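Local coordinates for protein TbpB (PDB 3HOL) that probably binds host transferrin at the bacterial surface, as the lipoprotein component of a transferrin receptor used for iron acquisition, at residues E5-K17 with G498-K509. Sequence-based numbering, arbitrary orientation.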
loop_
_atom_site.group_PDB
_atom_site.type_symbol
_atom_site.label_atom_id
_atom_site.label_comp_id
_atom_site.label_asym_id
_atom_site.label_seq_id
_atom_site.Cartn_x
_atom_site.Cartn_y
_atom_site.Cartn_z
ATOM N N GLU A 5 -9.760 38.676 8.853
ATOM C CA GLU A 5 -10.002 37.201 8.948
ATOM C C GLU A 5 -8.936 36.534 9.847
ATOM O O GLU A 5 -9.291 35.885 10.842
ATOM C CB GLU A 5 -10.058 36.530 7.555
ATOM C CG GLU A 5 -10.498 37.434 6.387
ATOM C CD GLU A 5 -9.624 37.258 5.139
ATOM O OE1 GLU A 5 -10.130 36.797 4.096
ATOM O OE2 GLU A 5 -8.418 37.579 5.198
ATOM N N GLU A 6 -7.641 36.689 9.535
ATOM C CA GLU A 6 -7.127 37.461 8.390
ATOM C C GLU A 6 -6.490 36.579 7.286
ATOM O O GLU A 6 -5.869 37.090 6.333
ATOM C CB GLU A 6 -6.141 38.522 8.881
ATOM C CG GLU A 6 -5.006 37.986 9.749
ATOM C CD GLU A 6 -3.672 38.624 9.399
ATOM O OE1 GLU A 6 -2.777 38.668 10.274
ATOM O OE2 GLU A 6 -3.515 39.086 8.238
ATOM N N TYR A 7 -6.664 35.263 7.425
ATOM C CA TYR A 7 -6.104 34.264 6.505
ATOM C C TYR A 7 -7.211 33.403 5.881
ATOM O O TYR A 7 -8.287 33.237 6.461
ATOM C CB TYR A 7 -5.126 33.351 7.259
ATOM C CG TYR A 7 -3.754 33.947 7.514
ATOM C CD1 TYR A 7 -2.844 34.121 6.465
ATOM C CD2 TYR A 7 -3.345 34.306 8.807
ATOM C CE1 TYR A 7 -1.560 34.644 6.686
ATOM C CE2 TYR A 7 -2.062 34.849 9.039
ATOM C CZ TYR A 7 -1.177 35.010 7.967
ATOM O OH TYR A 7 0.087 35.540 8.156
ATOM N N LYS A 8 -6.945 32.859 4.697
ATOM C CA LYS A 8 -7.850 31.893 4.075
ATOM C C LYS A 8 -7.043 30.815 3.328
ATOM O O LYS A 8 -5.920 31.071 2.866
ATOM C CB LYS A 8 -8.832 32.594 3.136
ATOM C CG LYS A 8 -8.162 33.289 1.963
ATOM C CD LYS A 8 -9.176 34.004 1.072
ATOM C CE LYS A 8 -8.482 34.579 -0.141
ATOM N NZ LYS A 8 -9.423 35.417 -0.933
ATOM N N ASP A 9 -7.614 29.611 3.240
ATOM C CA ASP A 9 -6.986 28.507 2.509
ATOM C C ASP A 9 -6.546 29.026 1.164
ATOM O O ASP A 9 -7.325 29.702 0.495
ATOM C CB ASP A 9 -7.977 27.354 2.279
ATOM C CG ASP A 9 -8.244 26.552 3.528
ATOM O OD1 ASP A 9 -7.633 26.845 4.579
ATOM O OD2 ASP A 9 -9.081 25.633 3.457
ATOM N N VAL A 10 -5.308 28.724 0.787
ATOM C CA VAL A 10 -4.857 28.945 -0.578
ATOM C C VAL A 10 -5.712 28.107 -1.549
ATOM O O VAL A 10 -6.075 26.971 -1.254
ATOM C CB VAL A 10 -3.349 28.610 -0.748
ATOM C CG1 VAL A 10 -2.941 28.650 -2.241
ATOM C CG2 VAL A 10 -2.469 29.550 0.097
ATOM N N GLU A 11 -6.064 28.699 -2.687
ATOM C CA GLU A 11 -6.786 27.992 -3.737
ATOM C C GLU A 11 -5.822 27.097 -4.475
ATOM O O GLU A 11 -4.786 27.530 -4.944
ATOM C CB GLU A 11 -7.471 28.952 -4.710
ATOM C CG GLU A 11 -8.671 29.662 -4.109
ATOM C CD GLU A 11 -9.942 28.810 -4.075
ATOM O OE1 GLU A 11 -10.962 29.367 -3.632
ATOM O OE2 GLU A 11 -9.947 27.622 -4.498
ATOM N N THR A 12 -6.175 25.831 -4.548
ATOM C CA THR A 12 -5.312 24.837 -5.118
ATOM C C THR A 12 -6.178 23.960 -6.005
ATOM O O THR A 12 -7.307 23.655 -5.637
ATOM C CB THR A 12 -4.664 24.007 -3.998
ATOM O OG1 THR A 12 -3.706 23.115 -4.569
ATOM C CG2 THR A 12 -5.702 23.198 -3.225
ATOM N N ALA A 13 -5.665 23.588 -7.174
ATOM C CA ALA A 13 -6.307 22.580 -8.023
ATOM C C ALA A 13 -6.761 21.354 -7.207
ATOM O O ALA A 13 -6.062 20.912 -6.286
ATOM C CB ALA A 13 -5.344 22.149 -9.119
ATOM N N LYS A 14 -7.926 20.806 -7.506
ATOM C CA LYS A 14 -8.335 19.611 -6.778
ATOM C C LYS A 14 -7.600 18.387 -7.338
ATOM O O LYS A 14 -7.201 18.394 -8.500
ATOM C CB LYS A 14 -9.860 19.442 -6.778
ATOM C CG LYS A 14 -10.432 18.760 -8.006
ATOM C CD LYS A 14 -11.957 18.846 -8.018
ATOM C CE LYS A 14 -12.527 18.283 -9.327
ATOM N NZ LYS A 14 -11.668 18.571 -10.520
ATOM N N LYS A 15 -7.393 17.363 -6.507
ATOM C CA LYS A 15 -6.699 16.149 -6.943
ATOM C C LYS A 15 -7.505 15.538 -8.072
ATOM O O LYS A 15 -8.696 15.326 -7.917
ATOM C CB LYS A 15 -6.588 15.138 -5.805
ATOM C CG LYS A 15 -5.750 13.891 -6.127
ATOM C CD LYS A 15 -5.560 12.998 -4.881
ATOM C CE LYS A 15 -4.707 11.789 -5.217
ATOM N NZ LYS A 15 -4.704 10.730 -4.157
ATOM N N GLU A 16 -6.867 15.244 -9.195
ATOM C CA GLU A 16 -7.609 14.673 -10.325
ATOM C C GLU A 16 -8.111 13.297 -9.935
ATOM O O GLU A 16 -7.329 12.409 -9.649
ATOM C CB GLU A 16 -6.739 14.588 -11.573
ATOM C CG GLU A 16 -5.266 14.385 -11.282
ATOM C CD GLU A 16 -4.442 14.078 -12.525
ATOM O OE1 GLU A 16 -3.193 14.004 -12.377
ATOM O OE2 GLU A 16 -5.027 13.907 -13.635
ATOM N N LYS A 17 -9.421 13.135 -9.871
ATOM C CA LYS A 17 -9.988 11.839 -9.525
ATOM C C LYS A 17 -9.528 10.822 -10.550
ATOM O O LYS A 17 -9.359 11.131 -11.726
ATOM C CB LYS A 17 -11.507 11.894 -9.497
ATOM C CG LYS A 17 -12.156 10.797 -8.653
ATOM C CD LYS A 17 -13.413 11.338 -7.982
ATOM C CE LYS A 17 -13.158 12.726 -7.356
ATOM N NZ LYS A 17 -14.400 13.323 -6.761
ATOM N N GLY A 498 -1.329 11.125 22.688
ATOM C CA GLY A 498 -1.308 10.705 21.282
ATOM C C GLY A 498 -2.014 11.803 20.490
ATOM O O GLY A 498 -3.086 12.265 20.881
ATOM N N ALA A 499 -1.425 12.241 19.374
ATOM C CA ALA A 499 -1.951 13.396 18.695
ATOM C C ALA A 499 -1.667 13.234 17.211
ATOM O O ALA A 499 -0.556 12.841 16.837
ATOM C CB ALA A 499 -1.265 14.674 19.227
ATOM N N VAL A 500 -2.664 13.523 16.372
ATOM C CA VAL A 500 -2.433 13.637 14.917
ATOM C C VAL A 500 -2.954 14.975 14.429
ATOM O O VAL A 500 -4.000 15.426 14.902
ATOM C CB VAL A 500 -3.102 12.476 14.118
ATOM C CG1 VAL A 500 -2.394 11.171 14.411
ATOM C CG2 VAL A 500 -4.607 12.350 14.462
ATOM N N PHE A 501 -2.253 15.607 13.501
ATOM C CA PHE A 501 -2.675 16.923 13.032
ATOM C C PHE A 501 -2.509 17.116 11.523
ATOM O O PHE A 501 -1.707 16.436 10.877
ATOM C CB PHE A 501 -1.933 18.044 13.813
ATOM C CG PHE A 501 -0.432 18.034 13.643
ATOM C CD1 PHE A 501 0.170 18.685 12.567
ATOM C CD2 PHE A 501 0.378 17.369 14.558
ATOM C CE1 PHE A 501 1.557 18.680 12.405
ATOM C CE2 PHE A 501 1.766 17.374 14.427
ATOM C CZ PHE A 501 2.354 18.021 13.337
ATOM N N GLY A 502 -3.240 18.092 10.969
ATOM C CA GLY A 502 -3.119 18.429 9.567
ATOM C C GLY A 502 -3.453 19.908 9.385
ATOM O O GLY A 502 -4.193 20.450 10.189
ATOM N N ALA A 503 -2.885 20.541 8.353
ATOM C CA ALA A 503 -3.053 21.983 8.118
ATOM C C ALA A 503 -2.875 22.340 6.645
ATOM O O ALA A 503 -2.069 21.733 5.956
ATOM C CB ALA A 503 -2.062 22.790 8.984
ATOM N N LYS A 504 -3.623 23.346 6.193
ATOM C CA LYS A 504 -3.601 23.790 4.810
ATOM C C LYS A 504 -2.855 25.126 4.750
ATOM O O LYS A 504 -3.040 25.956 5.634
ATOM C CB LYS A 504 -5.038 23.970 4.315
ATOM C CG LYS A 504 -5.140 24.584 2.936
ATOM C CD LYS A 504 -5.070 23.559 1.846
ATOM C CE LYS A 504 -6.372 23.574 1.063
ATOM N NZ LYS A 504 -6.193 22.873 -0.228
ATOM N N GLN A 505 -1.995 25.298 3.740
ATOM C CA GLN A 505 -1.319 26.573 3.453
ATOM C C GLN A 505 -2.380 27.673 3.296
ATOM O O GLN A 505 -3.483 27.429 2.803
ATOM C CB GLN A 505 -0.450 26.463 2.187
ATOM C CG GLN A 505 0.716 27.471 2.083
ATOM C CD GLN A 505 1.451 27.392 0.734
ATOM O OE1 GLN A 505 2.527 26.777 0.609
ATOM N NE2 GLN A 505 0.871 28.015 -0.280
ATOM N N GLN A 506 -2.045 28.863 3.773
ATOM C CA GLN A 506 -2.952 30.008 3.772
ATOM C C GLN A 506 -2.464 31.068 2.795
ATOM O O GLN A 506 -1.279 31.112 2.435
ATOM C CB GLN A 506 -3.015 30.643 5.164
ATOM C CG GLN A 506 -3.552 29.747 6.265
ATOM C CD GLN A 506 -4.971 29.275 5.998
ATOM O OE1 GLN A 506 -5.208 28.102 5.705
ATOM N NE2 GLN A 506 -5.924 30.189 6.100
ATOM N N VAL A 507 -3.393 31.917 2.372
ATOM C CA VAL A 507 -3.046 33.151 1.664
ATOM C C VAL A 507 -3.735 34.306 2.413
ATOM O O VAL A 507 -4.803 34.106 3.011
ATOM C CB VAL A 507 -3.412 33.064 0.126
ATOM C CG1 VAL A 507 -4.925 32.921 -0.089
ATOM C CG2 VAL A 507 -2.863 34.250 -0.660
ATOM N N LYS A 508 -3.116 35.490 2.416
ATOM C CA LYS A 508 -3.726 36.666 3.061
ATOM C C LYS A 508 -4.932 37.275 2.296
ATOM O O LYS A 508 -5.379 36.736 1.273
ATOM C CB LYS A 508 -2.678 37.723 3.481
ATOM C CG LYS A 508 -1.492 37.973 2.532
ATOM C CD LYS A 508 -0.610 39.098 3.119
ATOM C CE LYS A 508 0.820 39.128 2.551
ATOM N NZ LYS A 508 0.926 39.825 1.228
ATOM N N LYS A 509 -5.447 38.396 2.812
ATOM C CA LYS A 509 -6.615 39.099 2.245
ATOM C C LYS A 509 -7.884 38.254 2.307
ATOM O O LYS A 509 -8.999 38.780 2.182
ATOM C CB LYS A 509 -6.359 39.570 0.798
ATOM C CG LYS A 509 -5.707 40.940 0.692
ATOM C CD LYS A 509 -5.897 41.520 -0.702
ATOM C CE LYS A 509 -5.881 43.046 -0.648
ATOM N NZ LYS A 509 -6.225 43.656 -1.971
#
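Lys8 and Val507 form an antiparallel hydrogen-bonded pair where the N-terminal strand 7-9 joins the end of the last strand of the C-lobe beta barrel, so the two ends of the modelled chain meet at the protein surface. Lys8 N gives a bond of 3.0 Å to Val507 O, and Val507 N returns one of 2.7 Å to Lys8 O, both nearly straight. On the same face the two side chains run alongside each other, Lys8 CG lying 3.9 Å from Val507 CG1; the long aliphatic stem of a lysine suits this exposed edge, where it can cover a valine. Beyond the short strand, Val10 N bonds to Gln505 O at 3.0 Å, its donor tilted 29° from the carbonyl plane. Val10 then turns CG2, anti to its own carbonyl carbon, tightly onto the Gln506 carbonyl, 3.1 Å from Gln506 O. The same methyl also reaches Val507 CB at 3.6 Å, so the fit is only partly apolar. Tyr7 sets the edge of its ring near Val507 O, while CD1 touches Gln506 CB. Farther along, Asp9 OD2 is hydrogen-bonded to Asn335; it lies 5.4 Å from Lys504 NZ, so the opposite charges are not in contact and any attraction between them would be long-range and probably modest. The Lys504 and Asp9 side chains cross at about a right angle, with Lys504 CG 3.7 Å from Asp9 CG.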